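Cysteine desulfurase (Thermococcus onnurineus, PDB 5B89) probably catalyses, with pyridoxal 5'-phosphate as cofactor, the removal of sulfur from L-cysteine and its transfer to a sulfur carrier, releasing L-alanine. Local coordinates at residues Y39-A44 and M369-H374; A65-G70 and M77-Y82; V209-S214 and D228-S233. One frame throughout, in Å; residues are numbered along the deposited sequence.

Overall arrangement
Contacts 1 and 3 belong to one active site. Contact 3, nested along the chain inside the loop closed by contact 1, holds the cofactor at the ends of two large-sheet strands, whereas contact 1 joins a loop to the small sheet beside the bound alanine. Their centres are about 20 Å apart, yet they meet where T43 O lies 2.9 Å from Q213 NE2, probably as a hydrogen bond. Contact 2 is remote within the chain, its centre about 37 Å from that of contact 1 and about 27 Å from that of contact 3. The dimer brings it into play: residues 65-70 of one subunit reach R371 and A44 of the other, next to that subunit's alanine.

Contact 1: Y39-A44 and M369-H374. With ALA (alanine), chain H.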
loop_
_atom_site.group_PDB
_atom_site.type_symbol
_atom_site.label_atom_id
_atom_site.label_comp_id
_atom_site.label_asym_id
_atom_site.label_seq_id
_atom_site.Cartn_x
_atom_site.Cartn_y
_atom_site.Cartn_z
ATOM N N TYR B 39 10.897 -21.511 -11.811
ATOM C CA TYR B 39 10.882 -20.129 -11.348
ATOM C C TYR B 39 12.117 -19.797 -10.481
ATOM O O TYR B 39 12.180 -20.129 -9.350
ATOM C CB TYR B 39 9.581 -19.829 -10.569
ATOM C CG TYR B 39 9.375 -18.364 -10.240
ATOM C CD1 TYR B 39 8.864 -17.496 -11.150
ATOM C CD2 TYR B 39 9.735 -17.887 -9.022
ATOM C CE1 TYR B 39 8.700 -16.175 -10.845
ATOM C CE2 TYR B 39 9.572 -16.578 -8.717
ATOM C CZ TYR B 39 9.051 -15.736 -9.625
ATOM O OH TYR B 39 8.898 -14.432 -9.315
ATOM N N PHE B 40 13.037 -19.093 -11.115
ATOM C CA PHE B 40 14.285 -18.656 -10.509
ATOM C C PHE B 40 14.355 -17.119 -10.412
ATOM O O PHE B 40 15.357 -16.549 -10.602
ATOM C CB PHE B 40 15.500 -19.183 -11.309
ATOM C CG PHE B 40 15.813 -20.673 -11.121
ATOM C CD1 PHE B 40 15.157 -21.454 -10.233
ATOM C CD2 PHE B 40 16.806 -21.252 -11.857
ATOM C CE1 PHE B 40 15.467 -22.785 -10.069
ATOM C CE2 PHE B 40 17.141 -22.573 -11.703
ATOM C CZ PHE B 40 16.465 -23.349 -10.821
ATOM N N ASP B 41 13.227 -16.505 -10.111
ATOM C CA ASP B 41 13.188 -15.039 -9.971
ATOM C C ASP B 41 12.593 -14.634 -8.632
ATOM O O ASP B 41 11.889 -13.692 -8.537
ATOM C CB ASP B 41 12.444 -14.359 -11.108
ATOM C CG ASP B 41 12.764 -12.858 -11.223
ATOM O OD1 ASP B 41 13.773 -12.430 -10.701
ATOM O OD2 ASP B 41 11.960 -12.190 -11.825
ATOM N N ASN B 42 12.947 -15.409 -7.615
ATOM C CA ASN B 42 12.423 -15.222 -6.252
ATOM C C ASN B 42 12.883 -13.901 -5.596
ATOM O O ASN B 42 12.144 -13.421 -4.730
ATOM C CB ASN B 42 12.785 -16.444 -5.388
ATOM C CG ASN B 42 12.011 -17.649 -5.852
ATOM O OD1 ASN B 42 10.787 -17.748 -5.625
ATOM N ND2 ASN B 42 12.634 -18.473 -6.585
ATOM N N THR B 43 14.007 -13.362 -5.989
ATOM C CA THR B 43 14.495 -12.061 -5.458
ATOM C C THR B 43 13.503 -10.993 -5.850
ATOM O O THR B 43 13.276 -10.030 -5.035
ATOM C CB THR B 43 15.906 -11.796 -5.920
ATOM O OG1 THR B 43 16.705 -12.785 -5.251
ATOM C CG2 THR B 43 16.381 -10.470 -5.488
ATOM N N ALA B 44 12.875 -11.072 -7.045
ATOM C CA ALA B 44 11.933 -10.086 -7.509
ATOM C C ALA B 44 10.640 -10.248 -6.760
ATOM O O ALA B 44 10.081 -9.236 -6.273
ATOM C CB ALA B 44 11.697 -10.173 -8.974
ATOM N N MET B 369 12.706 -18.986 -15.610
ATOM C CA MET B 369 12.431 -17.585 -15.304
ATOM C C MET B 369 13.569 -17.041 -14.466
ATOM O O MET B 369 13.741 -17.449 -13.331
ATOM C CB MET B 369 11.099 -17.471 -14.538
ATOM C CG MET B 369 9.852 -18.195 -15.006
ATOM S SD MET B 369 9.094 -17.683 -16.588
ATOM C CE MET B 369 9.816 -18.839 -17.802
ATOM N N VAL B 370 14.302 -16.163 -15.138
ATOM C CA VAL B 370 15.345 -15.413 -14.466
ATOM C C VAL B 370 15.192 -13.938 -14.763
ATOM O O VAL B 370 14.498 -13.517 -15.662
ATOM C CB VAL B 370 16.772 -15.894 -14.865
ATOM C CG1 VAL B 370 17.077 -17.289 -14.437
ATOM C CG2 VAL B 370 17.081 -15.670 -16.333
ATOM N N ARG B 371 15.902 -13.094 -13.967
ATOM C CA ARG B 371 15.867 -11.650 -14.238
ATOM C C ARG B 371 17.225 -11.200 -14.758
ATOM O O ARG B 371 18.243 -11.827 -14.569
ATOM C CB ARG B 371 15.421 -10.880 -12.983
ATOM C CG ARG B 371 14.809 -9.533 -13.403
ATOM C CD ARG B 371 13.756 -8.959 -12.492
ATOM N NE ARG B 371 12.427 -9.545 -12.513
ATOM C CZ ARG B 371 11.314 -9.009 -13.016
ATOM N NH1 ARG B 371 11.308 -7.862 -13.688
ATOM N NH2 ARG B 371 10.196 -9.641 -12.821
ATOM N N SER B 372 17.164 -10.157 -15.556
ATOM C CA SER B 372 18.352 -9.595 -16.156
ATOM C C SER B 372 18.345 -8.076 -16.004
ATOM O O SER B 372 17.313 -7.487 -15.931
ATOM C CB SER B 372 18.447 -10.022 -17.642
ATOM O OG SER B 372 17.231 -9.726 -18.317
ATOM N N GLY B 373 19.542 -7.513 -15.999
ATOM C CA GLY B 373 19.691 -6.084 -15.887
ATOM C C GLY B 373 20.465 -5.635 -14.683
ATOM O O GLY B 373 21.191 -6.335 -14.172
ATOM N N HIS B 374 20.227 -4.399 -14.261
ATOM C CA HIS B 374 20.934 -3.809 -13.134
ATOM C C HIS B 374 20.329 -4.084 -11.746
ATOM O O HIS B 374 20.933 -3.839 -10.752
ATOM C CB HIS B 374 21.193 -2.319 -13.383
ATOM C CG HIS B 374 19.960 -1.500 -13.413
ATOM N ND1 HIS B 374 19.612 -0.695 -14.470
ATOM C CD2 HIS B 374 18.978 -1.366 -12.501
ATOM C CE1 HIS B 374 18.466 -0.107 -14.210
ATOM N NE2 HIS B 374 18.062 -0.494 -13.018
HETATM N N ALA H . 14.388 -6.203 -4.853
HETATM C CA ALA H . 13.809 -6.870 -6.120
HETATM C C ALA H . 14.736 -7.040 -7.347
HETATM O O ALA H . 15.967 -6.987 -7.107
HETATM C CB ALA H . 12.502 -6.266 -6.672
HETATM O OXT ALA H . 14.371 -7.342 -8.543
HETATM O O HOH W 1 9.080 -12.099 -11.054
#
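R371 slants across D41 and meets its carboxylate edge-on through NE. Its CB rests against D41 OD1 at 3.2 Å, CG runs on past the same oxygen, and CD passes near both carboxylate oxygens. A bend at chi3 (-75°) then turns NE back onto OD2. This R371 NE to D41 OD2 salt bridge is 2.8 Å long and nearly straight (163°), lies close to the guanidinium plane and uses the syn lone pair of OD2; the two flat groups are almost coplanar. Beyond it CZ stays close to OD2, and R371 NH2 adds a weak bond to the same oxygen at 3.3 Å and donates to a water, which in turn donates to Y39 OH at 2.9 Å; that hydroxyl also bonds T45 O. A44 CB packs obliquely near R371 NE at 3.7 Å. The remaining nitrogen, NH1, donates to V67 O of the second subunit, whose H72 NE2 also bonds D41 OD2.

Behind this pair the backbones run parallel for a single bridge, Y39 with M369, at the edge of the small sheet. F40 N donates to M369 O at 2.8 Å, while the ring of Y39 crosses the M369 side chain at about a right angle. Past D41 the chain turns towards the substrate pocket, where T43 O comes within 3.4 Å of CA of the bound alanine.

With the arginine, the second subunit's histidine and a long, weak ion pair from R391 gathered about it, the buried carboxylate of D41 is likely to remain ionised; it faces both the dimer partner and, through OD1, an arginine that binds the alanine.

Contact 2: A65-G70 and M77-Y82; sequences ANVHRG and MATHKY
The guanidinium of R69 lies flat against the methyl of T79: CG2 stands over one face, 3.4 Å above the plane and displaced towards the rim, with R69 NE the nearest atom. Around the same group, NH2 forms a salt bridge with E83 and NH1 a weak hydrogen bond with Q76, so polar partners from the helix hold its nitrogens while a methyl supports its face. The other flat group, the ring of Y82, has V67 CG1 obliquely beside it; the closer touch is to Y82 CB, at 3.9 Å. The hydroxyl of Y82 is directed elsewhere, to E285.

T79 meets the loop with both branches of its side chain. CG2 sits anti to the backbone N, under the arginine, and chi1 of -61° brings OG1 round to the loop backbone, where it accepts from R69 N at 3.2 Å (146°). OG1 also bonds S75 O one turn back in the helix, and V67 CA presses on it at 3.3 Å. The arrangement is an irregular loop folded back over the early turns of helix 73-93, and two successive residues with left-handed backbone angles, H68 and R69, make the reversal that points R69 N at the threonine.

Deeper in, V67 CG1 and A65 CB both lie 4.2 Å from A78 CB, an alanine small enough for the chain to come close to the helix. N66 points away from the helix. Its OD1 accepts from V67 N at 2.8 Å, on a lone pair in the carbonyl plane, and its ND2 bonds T288 OG1 of its own chain and A44 O of the second subunit. That side chain comes within about 4 Å of a bound alanine.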
loop_
_atom_site.group_PDB
_atom_site.type_symbol
_atom_site.label_atom_id
_atom_site.label_comp_id
_atom_site.label_asym_id
_atom_site.label_seq_id
_atom_site.Cartn_x
_atom_site.Cartn_y
_atom_site.Cartn_z
ATOM N N ALA B 65 -14.862 -6.368 5.832
ATOM C CA ALA B 65 -15.212 -5.167 6.509
ATOM C C ALA B 65 -13.976 -4.373 6.800
ATOM O O ALA B 65 -12.955 -4.874 6.657
ATOM C CB ALA B 65 -15.916 -5.500 7.825
ATOM N N ASN B 66 -14.178 -3.145 7.230
ATOM C CA ASN B 66 -13.130 -2.264 7.643
ATOM C C ASN B 66 -12.828 -2.572 9.130
ATOM O O ASN B 66 -13.583 -3.207 9.773
ATOM C CB ASN B 66 -13.440 -0.785 7.392
ATOM C CG ASN B 66 -12.196 0.003 7.043
ATOM O OD1 ASN B 66 -11.145 -0.252 7.586
ATOM N ND2 ASN B 66 -12.334 0.971 6.206
ATOM N N VAL B 67 -11.698 -2.104 9.617
ATOM C CA VAL B 67 -11.298 -2.405 10.966
ATOM C C VAL B 67 -11.628 -1.311 11.931
ATOM O O VAL B 67 -12.667 -0.750 11.853
ATOM C CB VAL B 67 -9.819 -2.803 10.998
ATOM C CG1 VAL B 67 -9.643 -4.089 10.259
ATOM C CG2 VAL B 67 -8.918 -1.772 10.342
ATOM N N HIS B 68 -10.767 -1.053 12.871
ATOM C CA HIS B 68 -11.011 0.013 13.839
ATOM C C HIS B 68 -12.212 -0.179 14.739
ATOM O O HIS B 68 -12.871 0.769 15.072
ATOM C CB HIS B 68 -11.049 1.386 13.181
ATOM C CG HIS B 68 -9.704 1.839 12.689
ATOM N ND1 HIS B 68 -8.701 2.278 13.529
ATOM C CD2 HIS B 68 -9.188 1.872 11.441
ATOM C CE1 HIS B 68 -7.636 2.580 12.812
ATOM N NE2 HIS B 68 -7.905 2.324 11.543
ATOM N N ARG B 69 -12.426 -1.424 15.120
ATOM C CA ARG B 69 -13.462 -1.836 16.036
ATOM C C ARG B 69 -14.845 -1.238 15.844
ATOM O O ARG B 69 -15.450 -0.764 16.787
ATOM C CB ARG B 69 -12.993 -1.639 17.486
ATOM C CG ARG B 69 -11.937 -2.646 17.920
ATOM C CD ARG B 69 -12.391 -4.125 17.888
ATOM N NE ARG B 69 -11.338 -5.014 18.399
ATOM C CZ ARG B 69 -11.307 -6.332 18.255
ATOM N NH1 ARG B 69 -12.281 -6.941 17.586
ATOM N NH2 ARG B 69 -10.266 -7.033 18.728
ATOM N N GLY B 70 -15.330 -1.285 14.625
ATOM C CA GLY B 70 -16.678 -0.856 14.342
ATOM C C GLY B 70 -17.551 -1.803 15.144
ATOM O O GLY B 70 -17.201 -2.919 15.389
ATOM N N MET B 77 -14.704 -9.044 13.423
ATOM C CA MET B 77 -13.980 -10.214 12.934
ATOM C C MET B 77 -12.754 -9.681 12.144
ATOM O O MET B 77 -11.594 -10.140 12.327
ATOM C CB MET B 77 -14.759 -11.189 12.031
ATOM C CG MET B 77 -13.952 -12.359 11.585
ATOM S SD MET B 77 -13.154 -13.360 12.911
ATOM C CE MET B 77 -14.569 -14.080 13.762
ATOM N N ALA B 78 -12.977 -8.746 11.248
ATOM C CA ALA B 78 -11.844 -8.124 10.502
ATOM C C ALA B 78 -10.794 -7.509 11.408
ATOM O O ALA B 78 -9.624 -7.736 11.169
ATOM C CB ALA B 78 -12.366 -7.116 9.452
ATOM N N THR B 79 -11.210 -6.770 12.400
ATOM C CA THR B 79 -10.312 -6.131 13.357
ATOM C C THR B 79 -9.535 -7.245 14.103
ATOM O O THR B 79 -8.289 -7.117 14.237
ATOM C CB THR B 79 -11.049 -5.249 14.354
ATOM O OG1 THR B 79 -11.704 -4.222 13.640
ATOM C CG2 THR B 79 -10.084 -4.623 15.279
ATOM N N HIS B 80 -10.206 -8.277 14.585
ATOM C CA HIS B 80 -9.465 -9.382 15.276
ATOM C C HIS B 80 -8.465 -9.988 14.379
ATOM O O HIS B 80 -7.300 -10.186 14.822
ATOM C CB HIS B 80 -10.464 -10.423 15.731
ATOM C CG HIS B 80 -9.917 -11.808 16.039
ATOM N ND1 HIS B 80 -9.266 -12.077 17.230
ATOM C CD2 HIS B 80 -9.890 -12.962 15.327
ATOM C CE1 HIS B 80 -8.853 -13.333 17.226
ATOM N NE2 HIS B 80 -9.227 -13.897 16.088
ATOM N N LYS B 81 -8.777 -10.305 13.107
ATOM C CA LYS B 81 -7.835 -10.949 12.200
ATOM C C LYS B 81 -6.698 -9.955 11.833
ATOM O O LYS B 81 -5.527 -10.406 11.639
ATOM C CB LYS B 81 -8.530 -11.497 10.948
ATOM C CG LYS B 81 -9.415 -12.678 11.291
ATOM C CD LYS B 81 -8.700 -13.911 11.687
ATOM C CE LYS B 81 -7.989 -14.530 10.603
ATOM N NZ LYS B 81 -7.294 -15.820 10.940
ATOM N N TYR B 82 -6.950 -8.681 11.699
ATOM C CA TYR B 82 -5.906 -7.694 11.412
ATOM C C TYR B 82 -4.915 -7.586 12.597
ATOM O O TYR B 82 -3.714 -7.629 12.396
ATOM C CB TYR B 82 -6.538 -6.317 11.084
ATOM C CG TYR B 82 -5.578 -5.210 10.732
ATOM C CD1 TYR B 82 -4.727 -5.357 9.628
ATOM C CD2 TYR B 82 -5.472 -4.060 11.439
ATOM C CE1 TYR B 82 -3.894 -4.371 9.283
ATOM C CE2 TYR B 82 -4.570 -3.064 11.064
ATOM C CZ TYR B 82 -3.761 -3.286 10.009
ATOM O OH TYR B 82 -2.835 -2.304 9.594
#

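Contact 3: V209-S214 and D228-S233; sequences VDAAQS and DFLAFS. With PLP (pyridoxal-5'-phosphate), chain G.
V209 and L230 cross obliquely on one face of the sheet, L230 CD1 resting 3.9 Å from V209 CB. The leucine forks here, its second methyl, CD2, lying equally near A211 CB. D210 and A231 project from the reverse face, where the cofactor lies. The strands themselves run parallel, held by V209 N to F229 O, A231 N to V209 O and A211 N to A231 O. These are neighbouring strands, 206-210 and 229-233, of the seven-stranded mixed sheet in the large domain of fold-type I pyridoxal-phosphate enzymes.

The carboxylate of D210, anti to the backbone N (chi1 171°), extends from the strand end to the pyridine: OD2 is 2.6 Å from PLP N1, the position of the aspartate that usually faces this nitrogen in fold-type I enzymes. Its other oxygen, OD1, closes an Asx turn by accepting from A212 N at 3.0 Å (161°), which fixes the rotation of the group. An alanine here would remove both oxygens, and would probably leave PLP N1 without its acidic neighbour and A212 N without its turn partner.

A212, positioned by that turn, sets its methyl over the face of the pyridine ring, CB lying 3.6 Å from PLP C2. Where the strands part, a water fills in for direct pairing, donating to A212 O and accepting from S233 N at 2.9 Å. The S233 hydroxyl turns instead to PLP O1P, in a bond modelled very short, and it has T106 OG1 as a second partner; S107 and H235 also bond the cofactor, as does T288 of the second subunit.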
loop_
_atom_site.group_PDB
_atom_site.type_symbol
_atom_site.label_atom_id
_atom_site.label_comp_id
_atom_site.label_asym_id
_atom_site.label_seq_id
_atom_site.Cartn_x
_atom_site.Cartn_y
_atom_site.Cartn_z
ATOM N N VAL B 209 17.825 -1.422 9.176
ATOM C CA VAL B 209 18.130 -2.680 8.452
ATOM C C VAL B 209 17.076 -2.828 7.282
ATOM O O VAL B 209 15.865 -2.879 7.548
ATOM C CB VAL B 209 18.110 -3.908 9.311
ATOM C CG1 VAL B 209 18.414 -5.168 8.542
ATOM C CG2 VAL B 209 19.118 -3.763 10.454
ATOM N N ASP B 210 17.568 -2.968 6.071
ATOM C CA ASP B 210 16.754 -3.348 4.904
ATOM C C ASP B 210 16.802 -4.848 4.822
ATOM O O ASP B 210 17.817 -5.452 4.356
ATOM C CB ASP B 210 17.284 -2.687 3.609
ATOM C CG ASP B 210 16.628 -3.185 2.296
ATOM O OD1 ASP B 210 15.804 -4.111 2.426
ATOM O OD2 ASP B 210 17.084 -2.735 1.200
ATOM N N ALA B 211 15.740 -5.543 5.287
ATOM C CA ALA B 211 15.625 -6.981 5.354
ATOM C C ALA B 211 14.755 -7.499 4.173
ATOM O O ALA B 211 14.241 -8.632 4.291
ATOM C CB ALA B 211 15.125 -7.418 6.697
ATOM N N ALA B 212 14.664 -6.768 3.114
ATOM C CA ALA B 212 13.741 -7.181 2.029
ATOM C C ALA B 212 14.199 -8.502 1.472
ATOM O O ALA B 212 13.328 -9.266 1.042
ATOM C CB ALA B 212 13.679 -6.135 0.973
ATOM N N GLN B 213 15.480 -8.792 1.407
ATOM C CA GLN B 213 15.944 -10.065 0.813
ATOM C C GLN B 213 16.262 -11.123 1.786
ATOM O O GLN B 213 16.497 -12.307 1.391
ATOM C CB GLN B 213 17.104 -9.844 -0.079
ATOM C CG GLN B 213 16.763 -9.171 -1.280
ATOM C CD GLN B 213 15.630 -9.879 -2.098
ATOM O OE1 GLN B 213 15.325 -11.153 -2.046
ATOM N NE2 GLN B 213 14.968 -9.018 -2.872
ATOM N N SER B 214 16.258 -10.818 3.059
ATOM C CA SER B 214 16.459 -11.780 4.084
ATOM C C SER B 214 15.153 -12.402 4.700
ATOM O O SER B 214 15.092 -13.597 5.028
ATOM C CB SER B 214 17.295 -11.290 5.218
ATOM O OG SER B 214 16.790 -10.111 5.773
ATOM N N ASP B 228 17.091 -0.675 15.221
ATOM C CA ASP B 228 16.192 0.386 15.635
ATOM C C ASP B 228 14.989 0.525 14.651
ATOM O O ASP B 228 13.873 0.812 15.086
ATOM C CB ASP B 228 16.911 1.699 15.739
ATOM C CG ASP B 228 18.014 1.645 16.877
ATOM O OD1 ASP B 228 17.708 1.160 17.961
ATOM O OD2 ASP B 228 19.105 2.103 16.507
ATOM N N PHE B 229 15.267 0.335 13.368
ATOM C CA PHE B 229 14.215 0.298 12.318
ATOM C C PHE B 229 14.579 -0.844 11.464
ATOM O O PHE B 229 15.755 -1.121 11.171
ATOM C CB PHE B 229 14.190 1.578 11.545
ATOM C CG PHE B 229 13.838 2.775 12.376
ATOM C CD1 PHE B 229 14.790 3.424 13.083
ATOM C CD2 PHE B 229 12.548 3.274 12.390
ATOM C CE1 PHE B 229 14.437 4.532 13.853
ATOM C CE2 PHE B 229 12.175 4.355 13.188
ATOM C CZ PHE B 229 13.124 4.979 13.881
ATOM N N LEU B 230 13.522 -1.506 10.944
ATOM C CA LEU B 230 13.720 -2.667 10.037
ATOM C C LEU B 230 12.593 -2.742 9.058
ATOM O O LEU B 230 11.463 -2.521 9.481
ATOM C CB LEU B 230 13.929 -3.932 10.765
ATOM C CG LEU B 230 14.242 -5.182 9.934
ATOM C CD1 LEU B 230 15.137 -6.105 10.659
ATOM C CD2 LEU B 230 12.969 -5.895 9.578
ATOM N N ALA B 231 12.914 -2.977 7.792
ATOM C CA ALA B 231 11.843 -2.978 6.721
ATOM C C ALA B 231 11.924 -4.308 5.985
ATOM O O ALA B 231 13.006 -4.854 5.770
ATOM C CB ALA B 231 12.148 -1.861 5.742
ATOM N N PHE B 232 10.782 -4.875 5.633
ATOM C CA PHE B 232 10.708 -5.993 4.698
ATOM C C PHE B 232 9.432 -5.969 3.905
ATOM O O PHE B 232 8.552 -5.188 4.196
ATOM C CB PHE B 232 10.970 -7.310 5.353
ATOM C CG PHE B 232 9.925 -7.834 6.267
ATOM C CD1 PHE B 232 8.941 -8.678 5.753
ATOM C CD2 PHE B 232 9.925 -7.595 7.627
ATOM C CE1 PHE B 232 8.030 -9.269 6.535
ATOM C CE2 PHE B 232 9.008 -8.212 8.422
ATOM C CZ PHE B 232 8.008 -9.042 7.872
ATOM N N SER B 233 9.395 -6.792 2.842
ATOM C CA SER B 233 8.234 -6.871 1.901
ATOM C C SER B 233 7.554 -8.193 1.992
ATOM O O SER B 233 8.244 -9.237 1.900
ATOM C CB SER B 233 8.661 -6.694 0.427
ATOM O OG SER B 233 9.164 -5.320 0.235
HETATM N N1 PLP G . 15.846 -3.748 -0.816
HETATM C C2 PLP G . 16.287 -4.972 -1.218
HETATM C C2A PLP G . 17.591 -5.540 -0.701
HETATM C C3 PLP G . 15.494 -5.648 -2.162
HETATM O O3 PLP G . 15.885 -6.873 -2.592
HETATM C C4 PLP G . 14.260 -5.095 -2.588
HETATM C C4A PLP G . 13.448 -5.878 -3.694
HETATM C C5 PLP G . 13.855 -3.849 -2.042
HETATM C C6 PLP G . 14.664 -3.161 -1.164
HETATM C C5A PLP G . 12.551 -3.231 -2.536
HETATM O O4P PLP G . 11.435 -4.058 -2.084
HETATM P P PLP G . 10.070 -3.552 -2.613
HETATM O O1P PLP G . 9.134 -4.552 -2.129
HETATM O O2P PLP G . 10.197 -3.559 -4.139
HETATM O O3P PLP G . 9.861 -2.195 -2.127
HETATM O O HOH W 2 10.922 -9.176 2.489
#